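TRNA-5-methyluridine(54) 2-sulfurtransferase (Pyrococcus horikoshii, PDB 5MKO) catalyses the ATP-dependent 2-thiolation of 5-methyluridine 54 in the T loop of tRNAs, a modification that stabilises these tRNAs at high temperature. Local coordinates at residues Val55-Gly60 and Glu95-Gln100; Ile77-Ile82 and Ile104-His109; Ile154-Asn159 and Lys195-Tyr200. All blocks are in the same frame, centred on the assembly; numbering follows the deposited sequence.

Contact 1. Residues Val55-Gly60 and Glu95-Gln100. With AMP (adenosine monophosphate), chain C.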
loop_
_atom_site.group_PDB
_atom_site.type_symbol
_atom_site.label_atom_id
_atom_site.label_comp_id
_atom_site.label_asym_id
_atom_site.label_seq_id
_atom_site.Cartn_x
_atom_site.Cartn_y
_atom_site.Cartn_z
ATOM N N VAL A 55 -9.614 27.856 -10.305
ATOM C CA VAL A 55 -10.082 26.755 -9.473
ATOM C C VAL A 55 -11.164 25.981 -10.227
ATOM O O VAL A 55 -12.213 26.530 -10.557
ATOM C CB VAL A 55 -10.492 27.149 -8.019
ATOM C CG1 VAL A 55 -10.773 25.899 -7.171
ATOM C CG2 VAL A 55 -9.419 28.014 -7.355
ATOM N N ALA A 56 -10.875 24.709 -10.529
ATOM C CA ALA A 56 -11.793 23.819 -11.220
ATOM C C ALA A 56 -12.804 23.359 -10.161
ATOM O O ALA A 56 -12.448 22.594 -9.262
ATOM C CB ALA A 56 -11.024 22.646 -11.794
ATOM N N VAL A 57 -14.023 23.919 -10.202
ATOM C CA VAL A 57 -15.072 23.637 -9.220
ATOM C C VAL A 57 -16.096 22.643 -9.781
ATOM O O VAL A 57 -16.718 22.892 -10.811
ATOM C CB VAL A 57 -15.717 24.918 -8.607
ATOM C CG1 VAL A 57 -14.684 25.751 -7.855
ATOM C CG2 VAL A 57 -16.423 25.764 -9.661
ATOM N N SER A 58 -16.242 21.509 -9.105
ATOM C CA SER A 58 -17.125 20.406 -9.499
ATOM C C SER A 58 -18.552 20.505 -8.978
ATOM O O SER A 58 -19.460 19.909 -9.571
ATOM C CB SER A 58 -16.536 19.082 -9.025
ATOM O OG SER A 58 -16.180 19.131 -7.655
ATOM N N GLY A 59 -18.724 21.213 -7.866
ATOM C CA GLY A 59 -19.986 21.303 -7.145
ATOM C C GLY A 59 -19.876 20.549 -5.832
ATOM O O GLY A 59 -20.748 20.673 -4.968
ATOM N N GLY A 60 -18.807 19.750 -5.702
ATOM C CA GLY A 60 -18.470 18.999 -4.501
ATOM C C GLY A 60 -17.682 19.832 -3.504
ATOM O O GLY A 60 -17.186 20.911 -3.837
ATOM N N GLU A 95 -25.781 24.293 -10.205
ATOM C CA GLU A 95 -26.441 25.144 -9.221
ATOM C C GLU A 95 -25.635 25.205 -7.930
ATOM O O GLU A 95 -25.485 26.287 -7.355
ATOM C CB GLU A 95 -27.898 24.710 -8.973
ATOM C CG GLU A 95 -28.899 25.066 -10.079
ATOM C CD GLU A 95 -28.733 26.358 -10.870
ATOM O OE1 GLU A 95 -29.363 27.381 -10.515
ATOM O OE2 GLU A 95 -28.019 26.321 -11.899
ATOM N N TYR A 96 -25.075 24.062 -7.502
ATOM C CA TYR A 96 -24.244 23.995 -6.303
ATOM C C TYR A 96 -22.975 24.836 -6.436
ATOM O O TYR A 96 -22.644 25.569 -5.503
ATOM C CB TYR A 96 -23.944 22.542 -5.901
ATOM C CG TYR A 96 -24.873 22.039 -4.819
ATOM C CD1 TYR A 96 -24.858 22.592 -3.547
ATOM C CD2 TYR A 96 -25.788 21.027 -5.075
ATOM C CE1 TYR A 96 -25.731 22.154 -2.555
ATOM C CE2 TYR A 96 -26.650 20.561 -4.081
ATOM C CZ TYR A 96 -26.626 21.138 -2.825
ATOM O OH TYR A 96 -27.476 20.712 -1.834
ATOM N N ALA A 97 -22.314 24.782 -7.618
ATOM C CA ALA A 97 -21.109 25.544 -7.946
ATOM C C ALA A 97 -21.392 27.050 -7.921
ATOM O O ALA A 97 -20.571 27.811 -7.399
ATOM C CB ALA A 97 -20.577 25.126 -9.306
ATOM N N LYS A 98 -22.573 27.470 -8.447
ATOM C CA LYS A 98 -23.034 28.868 -8.473
ATOM C C LYS A 98 -23.164 29.398 -7.045
ATOM O O LYS A 98 -22.582 30.436 -6.726
ATOM C CB LYS A 98 -24.377 28.984 -9.201
ATOM C CG LYS A 98 -24.291 28.933 -10.717
ATOM C CD LYS A 98 -25.688 28.844 -11.318
ATOM C CE LYS A 98 -25.661 28.713 -12.817
ATOM N NZ LYS A 98 -26.525 29.729 -13.464
ATOM N N LYS A 99 -23.882 28.646 -6.177
ATOM C CA LYS A 99 -24.095 28.941 -4.753
ATOM C C LYS A 99 -22.751 29.120 -4.047
ATOM O O LYS A 99 -22.570 30.113 -3.340
ATOM C CB LYS A 99 -24.876 27.803 -4.059
ATOM C CG LYS A 99 -26.359 27.726 -4.402
ATOM C CD LYS A 99 -27.092 26.668 -3.557
ATOM C CE LYS A 99 -27.272 25.331 -4.253
ATOM N NZ LYS A 99 -28.114 24.392 -3.462
ATOM N N GLN A 100 -21.807 28.169 -4.269
ATOM C CA GLN A 100 -20.473 28.173 -3.671
ATOM C C GLN A 100 -19.696 29.430 -4.045
ATOM O O GLN A 100 -19.313 30.190 -3.154
ATOM C CB GLN A 100 -19.689 26.908 -4.051
ATOM C CG GLN A 100 -20.165 25.639 -3.340
ATOM C CD GLN A 100 -19.849 24.352 -4.077
ATOM O OE1 GLN A 100 -19.175 24.323 -5.113
ATOM N NE2 GLN A 100 -20.303 23.243 -3.531
HETATM P P AMP C . -12.486 13.918 -9.730
HETATM O O1P AMP C . -14.017 13.878 -9.963
HETATM O O2P AMP C . -12.159 13.440 -8.282
HETATM O O3P AMP C . -11.683 13.234 -10.796
HETATM O "O5'" AMP C . -12.092 15.443 -9.756
HETATM C "C5'" AMP C . -10.807 15.972 -9.379
HETATM C "C4'" AMP C . -10.914 17.471 -9.332
HETATM O "O4'" AMP C . -11.350 17.963 -10.617
HETATM C "C3'" AMP C . -11.940 18.003 -8.347
HETATM O "O3'" AMP C . -11.400 18.051 -7.032
HETATM C "C2'" AMP C . -12.270 19.371 -8.939
HETATM O "O2'" AMP C . -11.260 20.314 -8.598
HETATM C "C1'" AMP C . -12.204 19.082 -10.445
HETATM N N9 AMP C . -13.488 18.803 -11.095
HETATM C C8 AMP C . -14.168 17.613 -11.104
HETATM N N7 AMP C . -15.296 17.644 -11.772
HETATM C C5 AMP C . -15.363 18.946 -12.244
HETATM C C6 AMP C . -16.321 19.628 -13.019
HETATM N N6 AMP C . -17.476 19.086 -13.418
HETATM N N1 AMP C . -16.071 20.919 -13.340
HETATM C C2 AMP C . -14.943 21.485 -12.896
HETATM N N3 AMP C . -13.984 20.953 -12.136
HETATM C C4 AMP C . -14.251 19.670 -11.841
HETATM O O HOH W 1 -17.201 22.682 -6.020
#
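The PP-loop, the nucleotide-binding turn that follows strand 52-56, rests on helix 90-104 where G59 and V57 meet Q100, Y96 and A97. Q100 carries the polar part of the contact. Its CG lies beside the backbone N and the chain runs extended beyond it (chi2 156°), which delivers the amide to the loop. NE2 donates to G59 O at 3.0 Å, arriving from above the carbonyl plane and not within it, and it also bonds to E217 O, so one amide nitrogen ties two pieces of backbone to the helix. The other half of the amide is used as well: a water donates to Q100 OE1 at 2.7 Å and to G60 O, and accepts from G59 N at 2.8 Å. With an alanine here, G59 O and E217 O would probably lose their shared donor, and the water one of its three anchors.

Glycine suits position 59 because its phi of 110° would jam a beta carbon against the preceding carbonyl oxygen; toward the helix that carbon would only touch Y96 CB. G59 CA lies 4.2 Å from A97 N. Nearer the strand, V57 CG2 touches A97 CB at 4.2 Å, small apolar groups that let loop and helix approach; V57 also packs on L108 and C79.

The loop's other side serves the nucleotide. AMP O2' donates to A56 O at 2.7 Å, and S58 CB lies against the adenine, nearest N7, while S58 OG bonds to S63 OG. G60 is the N-cap of helix 61-72. Running from strand 52-56 into that helix, S58-G59-G60 begins the SGGxDS motif typical of PP-loop ATPases.

Contact 2. Residues Ile77-Ile82 and Ile104-His109. With AMP (adenosine monophosphate), chain C.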
loop_
_atom_site.group_PDB
_atom_site.type_symbol
_atom_site.label_atom_id
_atom_site.label_comp_id
_atom_site.label_asym_id
_atom_site.label_seq_id
_atom_site.Cartn_x
_atom_site.Cartn_y
_atom_site.Cartn_z
ATOM N N ILE A 77 -8.098 34.475 -7.555
ATOM C CA ILE A 77 -8.776 33.306 -8.094
ATOM C C ILE A 77 -10.002 33.628 -8.939
ATOM O O ILE A 77 -10.659 34.655 -8.773
ATOM C CB ILE A 77 -9.113 32.239 -7.004
ATOM C CG1 ILE A 77 -10.221 32.711 -6.032
ATOM C CG2 ILE A 77 -7.857 31.756 -6.248
ATOM C CD1 ILE A 77 -11.163 31.610 -5.606
ATOM N N GLU A 78 -10.283 32.707 -9.860
ATOM C CA GLU A 78 -11.435 32.641 -10.748
ATOM C C GLU A 78 -11.784 31.161 -10.816
ATOM O O GLU A 78 -10.920 30.325 -10.560
ATOM C CB GLU A 78 -11.135 33.246 -12.121
ATOM C CG GLU A 78 -11.330 34.751 -12.143
ATOM C CD GLU A 78 -10.864 35.465 -13.395
ATOM O OE1 GLU A 78 -9.781 36.092 -13.348
ATOM O OE2 GLU A 78 -11.596 35.431 -14.410
ATOM N N CYS A 79 -13.050 30.830 -11.050
ATOM C CA CYS A 79 -13.495 29.446 -11.009
ATOM C C CYS A 79 -14.090 28.939 -12.309
ATOM O O CYS A 79 -14.743 29.692 -13.031
ATOM C CB CYS A 79 -14.457 29.239 -9.847
ATOM S SG CYS A 79 -13.836 29.836 -8.255
ATOM N N LEU A 80 -13.876 27.649 -12.590
ATOM C CA LEU A 80 -14.438 26.991 -13.760
ATOM C C LEU A 80 -15.267 25.783 -13.375
ATOM O O LEU A 80 -14.792 24.917 -12.654
ATOM C CB LEU A 80 -13.371 26.619 -14.819
ATOM C CG LEU A 80 -13.858 25.757 -16.017
ATOM C CD1 LEU A 80 -14.760 26.527 -16.950
ATOM C CD2 LEU A 80 -12.706 25.171 -16.785
ATOM N N HIS A 81 -16.502 25.728 -13.867
ATOM C CA HIS A 81 -17.363 24.577 -13.680
ATOM C C HIS A 81 -17.660 23.993 -15.047
ATOM O O HIS A 81 -18.050 24.720 -15.961
ATOM C CB HIS A 81 -18.661 24.917 -12.925
ATOM C CG HIS A 81 -19.598 23.748 -12.846
ATOM N ND1 HIS A 81 -19.333 22.667 -12.024
ATOM C CD2 HIS A 81 -20.725 23.495 -13.553
ATOM C CE1 HIS A 81 -20.310 21.798 -12.245
ATOM N NE2 HIS A 81 -21.172 22.252 -13.156
ATOM N N ILE A 82 -17.456 22.679 -15.189
ATOM C CA ILE A 82 -17.734 21.978 -16.441
ATOM C C ILE A 82 -19.002 21.144 -16.260
ATOM O O ILE A 82 -19.030 20.248 -15.421
ATOM C CB ILE A 82 -16.523 21.156 -16.986
ATOM C CG1 ILE A 82 -15.187 21.940 -16.865
ATOM C CG2 ILE A 82 -16.789 20.697 -18.436
ATOM C CD1 ILE A 82 -13.941 21.089 -16.854
ATOM N N ILE A 104 -18.343 32.488 -1.722
ATOM C CA ILE A 104 -16.890 32.702 -1.773
ATOM C C ILE A 104 -16.613 34.126 -2.264
ATOM O O ILE A 104 -15.763 34.827 -1.704
ATOM C CB ILE A 104 -16.198 31.611 -2.659
ATOM C CG1 ILE A 104 -16.270 30.227 -1.977
ATOM C CG2 ILE A 104 -14.744 31.978 -2.988
ATOM C CD1 ILE A 104 -16.219 29.004 -2.908
ATOM N N GLY A 105 -17.365 34.542 -3.276
ATOM C CA GLY A 105 -17.220 35.856 -3.883
ATOM C C GLY A 105 -16.153 35.838 -4.955
ATOM O O GLY A 105 -15.357 36.774 -5.064
ATOM N N ALA A 106 -16.126 34.757 -5.743
ATOM C CA ALA A 106 -15.167 34.579 -6.822
ATOM C C ALA A 106 -15.882 34.446 -8.168
ATOM O O ALA A 106 -16.966 33.851 -8.220
ATOM C CB ALA A 106 -14.317 33.349 -6.560
ATOM N N PRO A 107 -15.297 34.998 -9.264
ATOM C CA PRO A 107 -15.942 34.877 -10.585
ATOM C C PRO A 107 -16.058 33.419 -11.034
ATOM O O PRO A 107 -15.110 32.651 -10.873
ATOM C CB PRO A 107 -15.009 35.668 -11.513
ATOM C CG PRO A 107 -14.192 36.533 -10.605
ATOM C CD PRO A 107 -14.018 35.733 -9.364
ATOM N N LEU A 108 -17.228 33.026 -11.555
ATOM C CA LEU A 108 -17.440 31.659 -12.021
ATOM C C LEU A 108 -17.731 31.614 -13.516
ATOM O O LEU A 108 -18.600 32.330 -14.006
ATOM C CB LEU A 108 -18.531 30.929 -11.205
ATOM C CG LEU A 108 -19.040 29.577 -11.741
ATOM C CD1 LEU A 108 -18.000 28.478 -11.584
ATOM C CD2 LEU A 108 -20.322 29.181 -11.067
ATOM N N HIS A 109 -16.983 30.759 -14.226
ATOM C CA HIS A 109 -17.120 30.508 -15.654
ATOM C C HIS A 109 -17.676 29.103 -15.817
ATOM O O HIS A 109 -17.218 28.184 -15.154
ATOM C CB HIS A 109 -15.778 30.649 -16.388
ATOM C CG HIS A 109 -15.061 31.937 -16.122
ATOM N ND1 HIS A 109 -14.432 32.139 -14.911
ATOM C CD2 HIS A 109 -14.865 33.025 -16.900
ATOM C CE1 HIS A 109 -13.887 33.342 -14.976
ATOM N NE2 HIS A 109 -14.088 33.902 -16.162
HETATM P P AMP C . -12.486 13.918 -9.730
HETATM O O1P AMP C . -14.017 13.878 -9.963
HETATM O O2P AMP C . -12.159 13.440 -8.282
HETATM O O3P AMP C . -11.683 13.234 -10.796
HETATM O "O5'" AMP C . -12.092 15.443 -9.756
HETATM C "C5'" AMP C . -10.807 15.972 -9.379
HETATM C "C4'" AMP C . -10.914 17.471 -9.332
HETATM O "O4'" AMP C . -11.350 17.963 -10.617
HETATM C "C3'" AMP C . -11.940 18.003 -8.347
HETATM O "O3'" AMP C . -11.400 18.051 -7.032
HETATM C "C2'" AMP C . -12.270 19.371 -8.939
HETATM O "O2'" AMP C . -11.260 20.314 -8.598
HETATM C "C1'" AMP C . -12.204 19.082 -10.445
HETATM N N9 AMP C . -13.488 18.803 -11.095
HETATM C C8 AMP C . -14.168 17.613 -11.104
HETATM N N7 AMP C . -15.296 17.644 -11.772
HETATM C C5 AMP C . -15.363 18.946 -12.244
HETATM C C6 AMP C . -16.321 19.628 -13.019
HETATM N N6 AMP C . -17.476 19.086 -13.418
HETATM N N1 AMP C . -16.071 20.919 -13.340
HETATM C C2 AMP C . -14.943 21.485 -12.896
HETATM N N3 AMP C . -13.984 20.953 -12.136
HETATM C C4 AMP C . -14.251 19.670 -11.841
#
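E78, C79 and L80 line up with P107, L108 and H109 as neighbouring parallel strands, the two strands of a beta-alpha-beta unit whose connecting helix is 90-104. Side chains alternate between two faces. On the face of C79 and L108, towards that helix, the methyl L108 CD1 sits 4.0 Å from C79 CB and also touches H81 CB. C79 SG packs on A106 CB at 3.9 Å, which I77 CD1 approaches as well at 3.7 Å. Small and branched apolar residues suit this buried seam, and C101 of the helix packs on both C79 and L108.

The face of L80 and H109 is mixed in character. The E78 chain crosses the P107 ring at about a right angle, CG against CG, and its carboxylate then lies by the H109 imidazole with the two planes 32° apart. OE2 comes nearest to CE1, at the ring's edge, whereas OE1 makes a salt bridge with R52. F145 meets the H109 ring edge-to-face. With CG placed beside its own backbone N (chi1 -52°), H109 folds ND1 back to C79 O at 3.1 Å, the oxygen lying in the ring plane. The backbone H109 N reaches that oxygen too, from the opposite face of the carbonyl plane, so a single residue grips C79 O twice.

H81 N bonds to H109 O, while H81 ND1 reaches across to V57 O. One residue further on, I82 reads the adenine edge: its N donates to AMP N1 at 2.9 Å and its O accepts from AMP N6 at 2.8 Å.

Contact 3. Residues Ile154-Asn159 and Lys195-Tyr200. With AMP (adenosine monophosphate), chain C.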
loop_
_atom_site.group_PDB
_atom_site.type_symbol
_atom_site.label_atom_id
_atom_site.label_comp_id
_atom_site.label_asym_id
_atom_site.label_seq_id
_atom_site.Cartn_x
_atom_site.Cartn_y
_atom_site.Cartn_z
ATOM N N ILE A 154 -3.750 26.087 -12.310
ATOM C CA ILE A 154 -5.032 25.403 -12.103
ATOM C C ILE A 154 -4.934 24.752 -10.730
ATOM O O ILE A 154 -3.938 24.095 -10.444
ATOM C CB ILE A 154 -5.423 24.335 -13.180
ATOM C CG1 ILE A 154 -5.240 24.837 -14.624
ATOM C CG2 ILE A 154 -6.856 23.844 -12.944
ATOM C CD1 ILE A 154 -5.353 23.756 -15.718
ATOM N N ALA A 155 -5.948 24.939 -9.885
ATOM C CA ALA A 155 -5.988 24.324 -8.564
ATOM C C ALA A 155 -7.192 23.389 -8.488
ATOM O O ALA A 155 -8.304 23.765 -8.883
ATOM C CB ALA A 155 -6.056 25.389 -7.481
ATOM N N THR A 156 -6.949 22.148 -8.044
ATOM C CA THR A 156 -7.984 21.131 -7.900
ATOM C C THR A 156 -8.238 20.847 -6.421
ATOM O O THR A 156 -7.462 21.283 -5.570
ATOM C CB THR A 156 -7.689 19.886 -8.752
ATOM O OG1 THR A 156 -6.419 19.332 -8.397
ATOM C CG2 THR A 156 -7.778 20.157 -10.246
ATOM N N GLY A 157 -9.335 20.144 -6.138
ATOM C CA GLY A 157 -9.770 19.822 -4.782
ATOM C C GLY A 157 -9.183 18.589 -4.120
ATOM O O GLY A 157 -9.572 18.281 -2.990
ATOM N N HIS A 158 -8.233 17.887 -4.780
ATOM C CA HIS A 158 -7.597 16.667 -4.245
ATOM C C HIS A 158 -7.007 16.830 -2.837
ATOM O O HIS A 158 -6.100 17.640 -2.623
ATOM C CB HIS A 158 -6.526 16.127 -5.183
ATOM C CG HIS A 158 -7.013 15.797 -6.551
ATOM N ND1 HIS A 158 -7.120 16.766 -7.525
ATOM C CD2 HIS A 158 -7.327 14.600 -7.088
ATOM C CE1 HIS A 158 -7.505 16.132 -8.618
ATOM N NE2 HIS A 158 -7.649 14.827 -8.402
ATOM N N ASN A 159 -7.561 16.059 -1.885
ATOM C CA ASN A 159 -7.163 16.050 -0.483
ATOM C C ASN A 159 -6.170 14.904 -0.188
ATOM O O ASN A 159 -5.808 14.146 -1.103
ATOM C CB ASN A 159 -8.405 16.011 0.441
ATOM C CG ASN A 159 -9.348 14.842 0.237
ATOM O OD1 ASN A 159 -8.942 13.695 0.036
ATOM N ND2 ASN A 159 -10.642 15.094 0.355
ATOM N N LYS A 195 -0.635 22.599 -12.666
ATOM C CA LYS A 195 -1.729 22.071 -11.854
ATOM C C LYS A 195 -1.207 21.923 -10.428
ATOM O O LYS A 195 -0.103 21.424 -10.235
ATOM C CB LYS A 195 -2.241 20.729 -12.396
ATOM C CG LYS A 195 -3.279 20.850 -13.503
ATOM C CD LYS A 195 -4.116 19.568 -13.637
ATOM C CE LYS A 195 -5.222 19.622 -14.680
ATOM N NZ LYS A 195 -4.710 19.611 -16.090
ATOM N N VAL A 196 -1.969 22.395 -9.436
ATOM C CA VAL A 196 -1.570 22.316 -8.024
ATOM C C VAL A 196 -2.689 21.746 -7.140
ATOM O O VAL A 196 -3.870 21.821 -7.499
ATOM C CB VAL A 196 -0.999 23.641 -7.448
ATOM C CG1 VAL A 196 0.377 23.956 -8.027
ATOM C CG2 VAL A 196 -1.966 24.810 -7.632
ATOM N N LYS A 197 -2.295 21.170 -5.982
ATOM C CA LYS A 197 -3.209 20.575 -5.004
ATOM C C LYS A 197 -3.054 21.253 -3.623
ATOM O O LYS A 197 -2.303 20.752 -2.783
ATOM C CB LYS A 197 -3.030 19.046 -4.933
ATOM C CG LYS A 197 -3.561 18.329 -6.163
ATOM C CD LYS A 197 -2.980 16.937 -6.333
ATOM C CE LYS A 197 -3.596 16.253 -7.527
ATOM N NZ LYS A 197 -3.076 14.890 -7.725
ATOM N N PRO A 198 -3.732 22.403 -3.370
ATOM C CA PRO A 198 -3.579 23.078 -2.061
ATOM C C PRO A 198 -4.047 22.272 -0.845
ATOM O O PRO A 198 -3.551 22.495 0.255
ATOM C CB PRO A 198 -4.374 24.385 -2.230
ATOM C CG PRO A 198 -4.546 24.559 -3.713
ATOM C CD PRO A 198 -4.629 23.167 -4.263
ATOM N N LEU A 199 -4.977 21.324 -1.045
ATOM C CA LEU A 199 -5.528 20.471 0.023
ATOM C C LEU A 199 -4.758 19.141 0.219
ATOM O O LEU A 199 -5.237 18.238 0.909
ATOM C CB LEU A 199 -7.032 20.185 -0.232
ATOM C CG LEU A 199 -8.012 21.362 -0.355
ATOM C CD1 LEU A 199 -9.439 20.839 -0.385
ATOM C CD2 LEU A 199 -7.856 22.371 0.784
ATOM N N TYR A 200 -3.559 19.051 -0.356
ATOM C CA TYR A 200 -2.684 17.883 -0.346
ATOM C C TYR A 200 -2.439 17.237 1.032
ATOM O O TYR A 200 -2.307 16.006 1.105
ATOM C CB TYR A 200 -1.342 18.229 -1.010
ATOM C CG TYR A 200 -0.565 17.020 -1.479
ATOM C CD1 TYR A 200 -0.899 16.370 -2.663
ATOM C CD2 TYR A 200 0.524 16.543 -0.755
ATOM C CE1 TYR A 200 -0.161 15.282 -3.118
ATOM C CE2 TYR A 200 1.270 15.458 -1.202
ATOM C CZ TYR A 200 0.912 14.813 -2.374
ATOM O OH TYR A 200 1.626 13.717 -2.801
HETATM P P AMP C . -12.486 13.918 -9.730
HETATM O O1P AMP C . -14.017 13.878 -9.963
HETATM O O2P AMP C . -12.159 13.440 -8.282
HETATM O O3P AMP C . -11.683 13.234 -10.796
HETATM O "O5'" AMP C . -12.092 15.443 -9.756
HETATM C "C5'" AMP C . -10.807 15.972 -9.379
HETATM C "C4'" AMP C . -10.914 17.471 -9.332
HETATM O "O4'" AMP C . -11.350 17.963 -10.617
HETATM C "C3'" AMP C . -11.940 18.003 -8.347
HETATM O "O3'" AMP C . -11.400 18.051 -7.032
HETATM C "C2'" AMP C . -12.270 19.371 -8.939
HETATM O "O2'" AMP C . -11.260 20.314 -8.598
HETATM C "C1'" AMP C . -12.204 19.082 -10.445
HETATM N N9 AMP C . -13.488 18.803 -11.095
HETATM C C8 AMP C . -14.168 17.613 -11.104
HETATM N N7 AMP C . -15.296 17.644 -11.772
HETATM C C5 AMP C . -15.363 18.946 -12.244
HETATM C C6 AMP C . -16.321 19.628 -13.019
HETATM N N6 AMP C . -17.476 19.086 -13.418
HETATM N N1 AMP C . -16.071 20.919 -13.340
HETATM C C2 AMP C . -14.943 21.485 -12.896
HETATM N N3 AMP C . -13.984 20.953 -12.136
HETATM C C4 AMP C . -14.251 19.670 -11.841
HETATM O O HOH W 2 -6.122 20.223 -3.528
#
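Three backbone groups from the two segments grip a single water: T156 O and H158 O each accept from it at 2.7 Å, and L199 N donates to it at 2.9 Å. It bridges the two loops just beyond the paired strands. Before that point the pairing is direct, V196 N to I154 O at 2.8 Å and T156 N to V196 O at 3.1 Å.

H158 and K197 carry the side-chain contact. The lysine chain is extended and sets CE over one face of the imidazole, 3.8 Å from the ring centroid, a CH-pi contact displaced toward the rim; NZ goes on to a long, weak ion pair with E163. The ring's rotation is fixed by a 2.8 Å hydrogen bond between H158 ND1 and T156 OG1, and its CE1 lies against AMP C5'.

These are adjacent parallel strands of the Rossmann-like alpha/beta PP-loop domain, and the nucleotide sits at the loop after strand 153-155. G157 N bonds to AMP O2' at 3.1 Å and more weakly to O3', against which a beta carbon would clash, so glycine belongs here. On the apolar side A155 CB meets V196 CG2 and P198 CG, and L199 packs on F33 and V37 of helix 26-43. N159 is the N-cap of helix 160-172, its own N bonded to D162 OD2.

Overall arrangement
All three contacts are largely buried and belong to one mixed, mostly parallel sheet whose strand ends and following loops bind AMP, but contact 3 lies deepest, its centre about 5 Å from the centre of the chain. Contacts 1 and 2 share the beta-alpha-beta unit: helix 90-104 packs against the PP-loop in one and joins the paired strands in the other, and V57 N meets L80 O between them. Strand 52-56 links contact 1 to contact 3 through A56 N and A155 O. Chemistry follows place: strand-to-strand contacts 2 and 3 rely mainly on backbone bonds, with side chains adding to them, whereas loop-to-helix contact 1 needs a side-chain amide and a water. Contact 2 serves the adenine edge, contact 3 the ribose, and contact 1 parts of both.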